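Local coordinates for protein phosphoserine phosphatase (Thermococcus onnurineus, PDB 4AP9) that probably hydrolyses L-phosphoserine to L-serine with magnesium, the last step of serine biosynthesis, as a haloacid dehalogenase-superfamily phosphatase, at residues E83-F96 with D188-K200. Sequence-based numbering, arbitrary orientation.
Sequences EARELVETLREKGF and DLKELVDFIKNLK
Helices 83-93 and 189-197 run nearly parallel, their axes 19° apart, and come nearest at Leu87 and Val193, whose CA atoms are 5.2 Å from each other. The seam is a compact example of apolar knob-into-hole packing flanked by charged groups: Leu87 is the knob in a hole formed by Leu189, Leu192, Val193 and Ile196. Its CG stands anti to the backbone N (chi1 174°), which carries both methyls into the hole: CD2 reaches Leu192 CD2 at 3.6 Å and also touches Leu189 CD1, while CD1 rests on Ile196 CG1. One turn on, Ile196 CG2 wedges between Thr90 CG2 and Leu91 CD2. The Thr90 hydroxyl turns back to its own helix, donating to Glu86 O from the face opposite Thr90 N, which leaves the methyl for the apolar seam. Along one flank, the extended Glu86 crosses Val193 CG1, and its OE2 takes a salt-bridging hydrogen bond of 3.0 Å from Lys197 NZ, which lies above the carboxylate plane; Asp194 OD1 forms a second, long salt bridge with this lysine. Just past helix 83-93, Lys94 bends at chi2 (-52°) and lays its chain by Ile196 O, and its NZ donates to Leu199 O at 2.9 Å, in the carbonyl plane, and weakly to Lys197 O. A methionine at Lys94 would probably leave both carbonyls without this ammonium donor, the chain end held less firmly to helix 83-93. This pair packs on one side of the Rossmann-like HAD core: Leu87 and Leu91 rest on strand 11-15, Leu192 on strands 171-175 and 184-186, while Leu199 also meets Met3 of a second subunit.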
loop_
_atom_site.group_PDB
_atom_site.type_symbol
_atom_site.label_atom_id
_atom_site.label_comp_id
_atom_site.label_asym_id
_atom_site.label_seq_id
_atom_site.Cartn_x
_atom_site.Cartn_y
_atom_site.Cartn_z
ATOM N N GLU A 83 0.061 -26.249 -33.838
ATOM C CA GLU A 83 0.738 -25.001 -33.492
ATOM C C GLU A 83 0.348 -24.501 -32.096
ATOM O O GLU A 83 1.214 -24.092 -31.324
ATOM C CB GLU A 83 0.444 -23.932 -34.547
ATOM C CG GLU A 83 0.933 -24.276 -35.969
ATOM C CD GLU A 83 0.097 -25.365 -36.684
ATOM O OE1 GLU A 83 -1.047 -25.657 -36.261
ATOM O OE2 GLU A 83 0.590 -25.924 -37.697
ATOM N N ALA A 84 -0.946 -24.528 -31.771
ATOM C CA ALA A 84 -1.396 -24.075 -30.455
ATOM C C ALA A 84 -0.775 -24.961 -29.391
ATOM O O ALA A 84 -0.339 -24.495 -28.337
ATOM C CB ALA A 84 -2.925 -24.092 -30.350
ATOM N N ARG A 85 -0.713 -26.251 -29.669
ATOM C CA ARG A 85 -0.137 -27.157 -28.693
ATOM C C ARG A 85 1.371 -26.907 -28.549
ATOM O O ARG A 85 1.924 -26.974 -27.447
ATOM C CB ARG A 85 -0.435 -28.615 -29.046
ATOM C CG ARG A 85 -0.002 -29.573 -27.956
ATOM C CD ARG A 85 -0.408 -30.996 -28.262
ATOM N NE ARG A 85 -1.857 -31.155 -28.359
ATOM C CZ ARG A 85 -2.654 -31.362 -27.316
ATOM N NH1 ARG A 85 -2.147 -31.411 -26.088
ATOM N NH2 ARG A 85 -3.960 -31.512 -27.498
ATOM N N GLU A 86 2.032 -26.599 -29.657
ATOM C CA GLU A 86 3.464 -26.339 -29.609
ATOM C C GLU A 86 3.742 -25.069 -28.804
ATOM O O GLU A 86 4.698 -25.017 -28.025
ATOM C CB GLU A 86 4.045 -26.225 -31.022
ATOM C CG GLU A 86 5.564 -26.061 -31.036
ATOM C CD GLU A 86 6.143 -26.052 -32.438
ATOM O OE1 GLU A 86 5.363 -25.988 -33.417
ATOM O OE2 GLU A 86 7.386 -26.105 -32.553
ATOM N N LEU A 87 2.910 -24.047 -28.983
ATOM C CA LEU A 87 3.101 -22.818 -28.214
ATOM C C LEU A 87 3.133 -23.148 -26.730
ATOM O O LEU A 87 4.082 -22.809 -26.021
ATOM C CB LEU A 87 1.999 -21.789 -28.486
ATOM C CG LEU A 87 2.046 -20.525 -27.602
ATOM C CD1 LEU A 87 3.373 -19.828 -27.733
ATOM C CD2 LEU A 87 0.914 -19.547 -27.933
ATOM N N VAL A 88 2.093 -23.827 -26.265
ATOM C CA VAL A 88 1.960 -24.105 -24.842
ATOM C C VAL A 88 3.070 -25.002 -24.317
ATOM O O VAL A 88 3.612 -24.766 -23.243
ATOM C CB VAL A 88 0.580 -24.712 -24.523
ATOM C CG1 VAL A 88 0.536 -25.234 -23.092
ATOM C CG2 VAL A 88 -0.516 -23.669 -24.765
ATOM N N GLU A 89 3.430 -26.029 -25.075
ATOM C CA GLU A 89 4.508 -26.916 -24.632
ATOM C C GLU A 89 5.872 -26.203 -24.584
ATOM O O GLU A 89 6.691 -26.461 -23.690
ATOM C CB GLU A 89 4.570 -28.173 -25.502
ATOM C CG GLU A 89 3.356 -29.067 -25.328
ATOM C CD GLU A 89 3.377 -30.295 -26.220
ATOM O OE1 GLU A 89 4.251 -30.394 -27.110
ATOM O OE2 GLU A 89 2.500 -31.161 -26.026
ATOM N N THR A 90 6.103 -25.307 -25.540
ATOM C CA THR A 90 7.350 -24.560 -25.600
ATOM C C THR A 90 7.446 -23.543 -24.463
ATOM O O THR A 90 8.491 -23.410 -23.820
ATOM C CB THR A 90 7.509 -23.852 -26.944
ATOM O OG1 THR A 90 7.411 -24.821 -27.998
ATOM C CG2 THR A 90 8.882 -23.157 -27.020
ATOM N N LEU A 91 6.352 -22.829 -24.217
ATOM C CA LEU A 91 6.265 -21.968 -23.044
ATOM C C LEU A 91 6.689 -22.690 -21.763
ATOM O O LEU A 91 7.463 -22.152 -20.969
ATOM C CB LEU A 91 4.853 -21.414 -22.897
ATOM C CG LEU A 91 4.541 -20.279 -23.864
ATOM C CD1 LEU A 91 3.028 -20.075 -23.991
ATOM C CD2 LEU A 91 5.222 -19.000 -23.416
ATOM N N ARG A 92 6.184 -23.900 -21.548
ATOM C CA ARG A 92 6.621 -24.671 -20.382
ATOM C C ARG A 92 8.116 -24.973 -20.398
ATOM O O ARG A 92 8.779 -24.849 -19.372
ATOM C CB ARG A 92 5.855 -25.975 -20.255
ATOM C CG ARG A 92 4.443 -25.813 -19.792
ATOM C CD ARG A 92 3.951 -27.128 -19.227
ATOM N NE ARG A 92 2.514 -27.100 -19.024
ATOM C CZ ARG A 92 1.635 -27.545 -19.915
ATOM N NH1 ARG A 92 2.053 -28.053 -21.066
ATOM N NH2 ARG A 92 0.338 -27.488 -19.655
ATOM N N GLU A 93 8.638 -25.388 -21.551
ATOM C CA GLU A 93 10.073 -25.637 -21.681
ATOM C C GLU A 93 10.863 -24.391 -21.295
ATOM O O GLU A 93 11.931 -24.479 -20.677
ATOM C CB GLU A 93 10.440 -26.027 -23.113
ATOM C CG GLU A 93 9.852 -27.335 -23.601
ATOM C CD GLU A 93 10.265 -27.644 -25.028
ATOM O OE1 GLU A 93 11.415 -27.313 -25.400
ATOM O OE2 GLU A 93 9.441 -28.214 -25.777
ATOM N N LYS A 94 10.335 -23.234 -21.675
ATOM C CA LYS A 94 11.016 -21.969 -21.443
ATOM C C LYS A 94 10.805 -21.465 -20.013
ATOM O O LYS A 94 11.250 -20.374 -19.660
ATOM C CB LYS A 94 10.566 -20.918 -22.458
ATOM C CG LYS A 94 10.819 -21.294 -23.914
ATOM C CD LYS A 94 12.263 -21.710 -24.138
ATOM C CE LYS A 94 12.552 -21.941 -25.621
ATOM N NZ LYS A 94 13.994 -22.211 -25.868
ATOM N N GLY A 95 10.124 -22.258 -19.199
ATOM C CA GLY A 95 10.035 -21.994 -17.772
ATOM C C GLY A 95 8.837 -21.181 -17.316
ATOM O O GLY A 95 8.865 -20.583 -16.247
ATOM N N PHE A 96 7.790 -21.150 -18.129
ATOM C CA PHE A 96 6.570 -20.438 -17.777
ATOM C C PHE A 96 5.534 -21.389 -17.207
ATOM O O PHE A 96 5.472 -22.558 -17.597
ATOM C CB PHE A 96 5.972 -19.756 -19.017
ATOM C CG PHE A 96 6.783 -18.602 -19.521
ATOM C CD1 PHE A 96 7.835 -18.807 -20.390
ATOM C CD2 PHE A 96 6.485 -17.310 -19.131
ATOM C CE1 PHE A 96 8.586 -17.747 -20.859
ATOM C CE2 PHE A 96 7.231 -16.240 -19.593
ATOM C CZ PHE A 96 8.286 -16.460 -20.462
ATOM N N ASP A 188 1.184 -13.807 -36.730
ATOM C CA ASP A 188 0.240 -14.902 -36.583
ATOM C C ASP A 188 0.800 -15.882 -35.563
ATOM O O ASP A 188 1.881 -15.665 -35.022
ATOM C CB ASP A 188 0.007 -15.601 -37.930
ATOM C CG ASP A 188 1.304 -16.014 -38.609
ATOM O OD1 ASP A 188 2.309 -16.244 -37.901
ATOM O OD2 ASP A 188 1.317 -16.112 -39.859
ATOM N N LEU A 189 0.072 -16.955 -35.296
ATOM C CA LEU A 189 0.468 -17.879 -34.240
ATOM C C LEU A 189 1.824 -18.506 -34.536
ATOM O O LEU A 189 2.597 -18.787 -33.626
ATOM C CB LEU A 189 -0.595 -18.956 -34.056
ATOM C CG LEU A 189 -0.390 -20.017 -32.978
ATOM C CD1 LEU A 189 -0.258 -19.372 -31.619
ATOM C CD2 LEU A 189 -1.566 -20.986 -32.987
ATOM N N LYS A 190 2.107 -18.727 -35.818
ATOM C CA LYS A 190 3.373 -19.323 -36.217
ATOM C C LYS A 190 4.534 -18.438 -35.775
ATOM O O LYS A 190 5.504 -18.908 -35.182
ATOM C CB LYS A 190 3.407 -19.533 -37.735
ATOM C CG LYS A 190 4.746 -20.013 -38.267
ATOM C CD LYS A 190 5.059 -21.423 -37.783
ATOM C CE LYS A 190 6.513 -21.806 -38.064
ATOM N NZ LYS A 190 6.814 -22.064 -39.509
ATOM N N GLU A 191 4.423 -17.147 -36.062
ATOM C CA GLU A 191 5.438 -16.188 -35.656
ATOM C C GLU A 191 5.579 -16.171 -34.132
ATOM O O GLU A 191 6.689 -16.049 -33.602
ATOM C CB GLU A 191 5.057 -14.804 -36.183
ATOM C CG GLU A 191 6.180 -13.785 -36.195
ATOM C CD GLU A 191 5.857 -12.598 -37.089
ATOM O OE1 GLU A 191 5.675 -12.811 -38.305
ATOM O OE2 GLU A 191 5.784 -11.459 -36.581
ATOM N N LEU A 192 4.458 -16.304 -33.424
ATOM C CA LEU A 192 4.492 -16.289 -31.961
ATOM C C LEU A 192 5.244 -17.503 -31.440
ATOM O O LEU A 192 6.068 -17.387 -30.535
ATOM C CB LEU A 192 3.080 -16.254 -31.370
ATOM C CG LEU A 192 2.989 -16.197 -29.843
ATOM C CD1 LEU A 192 3.653 -14.935 -29.300
ATOM C CD2 LEU A 192 1.536 -16.277 -29.385
ATOM N N VAL A 193 4.957 -18.669 -32.007
ATOM C CA VAL A 193 5.670 -19.884 -31.636
ATOM C C VAL A 193 7.179 -19.698 -31.857
ATOM O O VAL A 193 7.992 -20.040 -31.004
ATOM C CB VAL A 193 5.160 -21.092 -32.440
ATOM C CG1 VAL A 193 6.041 -22.289 -32.215
ATOM C CG2 VAL A 193 3.719 -21.410 -32.041
ATOM N N ASP A 194 7.536 -19.136 -33.007
ATOM C CA ASP A 194 8.942 -18.906 -33.337
ATOM C C ASP A 194 9.607 -17.974 -32.341
ATOM O O ASP A 194 10.755 -18.181 -31.953
ATOM C CB ASP A 194 9.079 -18.344 -34.748
ATOM C CG ASP A 194 8.852 -19.397 -35.811
ATOM O OD1 ASP A 194 8.915 -20.602 -35.476
ATOM O OD2 ASP A 194 8.608 -19.019 -36.977
ATOM N N PHE A 195 8.876 -16.945 -31.928
ATOM C CA PHE A 195 9.381 -16.024 -30.928
ATOM C C PHE A 195 9.651 -16.736 -29.602
ATOM O O PHE A 195 10.716 -16.600 -29.005
ATOM C CB PHE A 195 8.405 -14.863 -30.725
ATOM C CG PHE A 195 8.878 -13.855 -29.718
ATOM C CD1 PHE A 195 9.678 -12.792 -30.104
ATOM C CD2 PHE A 195 8.543 -13.982 -28.380
ATOM C CE1 PHE A 195 10.123 -11.875 -29.173
ATOM C CE2 PHE A 195 8.986 -13.064 -27.446
ATOM C CZ PHE A 195 9.769 -12.012 -27.845
ATOM N N ILE A 196 8.680 -17.499 -29.126
ATOM C CA ILE A 196 8.858 -18.199 -27.870
ATOM C C ILE A 196 9.984 -19.224 -27.969
ATOM O O ILE A 196 10.713 -19.445 -27.003
ATOM C CB ILE A 196 7.553 -18.870 -27.410
ATOM C CG1 ILE A 196 6.484 -17.806 -27.179
ATOM C CG2 ILE A 196 7.787 -19.679 -26.146
ATOM C CD1 ILE A 196 6.901 -16.709 -26.218
ATOM N N LYS A 197 10.141 -19.829 -29.142
ATOM C CA LYS A 197 11.190 -20.830 -29.326
ATOM C C LYS A 197 12.571 -20.184 -29.208
ATOM O O LYS A 197 13.542 -20.838 -28.832
ATOM C CB LYS A 197 11.038 -21.561 -30.669
ATOM C CG LYS A 197 10.166 -22.806 -30.595
ATOM C CD LYS A 197 10.234 -23.636 -31.877
ATOM C CE LYS A 197 9.361 -23.064 -32.980
ATOM N NZ LYS A 197 9.043 -24.114 -34.015
ATOM N N ASN A 198 12.639 -18.891 -29.512
ATOM C CA ASN A 198 13.884 -18.129 -29.384
ATOM C C ASN A 198 14.260 -17.735 -27.957
ATOM O O ASN A 198 15.336 -17.179 -27.741
ATOM C CB ASN A 198 13.811 -16.857 -30.219
ATOM C CG ASN A 198 14.441 -17.012 -31.577
ATOM O OD1 ASN A 198 15.207 -17.950 -31.821
ATOM N ND2 ASN A 198 14.138 -16.078 -32.473
ATOM N N LEU A 199 13.388 -17.994 -26.985
ATOM C CA LEU A 199 13.675 -17.588 -25.610
ATOM C C LEU A 199 14.779 -18.399 -24.917
ATOM O O LEU A 199 14.950 -19.600 -25.156
ATOM C CB LEU A 199 12.407 -17.583 -24.749
ATOM C CG LEU A 199 11.293 -16.610 -25.139
ATOM C CD1 LEU A 199 10.106 -16.808 -24.210
ATOM C CD2 LEU A 199 11.768 -15.166 -25.096
ATOM N N LYS A 200 15.505 -17.699 -24.047
ATOM C CA LYS A 200 16.590 -18.231 -23.220
ATOM C C LYS A 200 17.842 -18.540 -24.026
ATOM O O LYS A 200 18.224 -17.760 -24.901
ATOM C CB LYS A 200 16.132 -19.437 -22.407
ATOM C CG LYS A 200 15.507 -19.056 -21.074
ATOM C CD LYS A 200 14.944 -20.283 -20.395
ATOM C CE LYS A 200 15.747 -21.508 -20.794
ATOM N NZ LYS A 200 15.043 -22.752 -20.378
#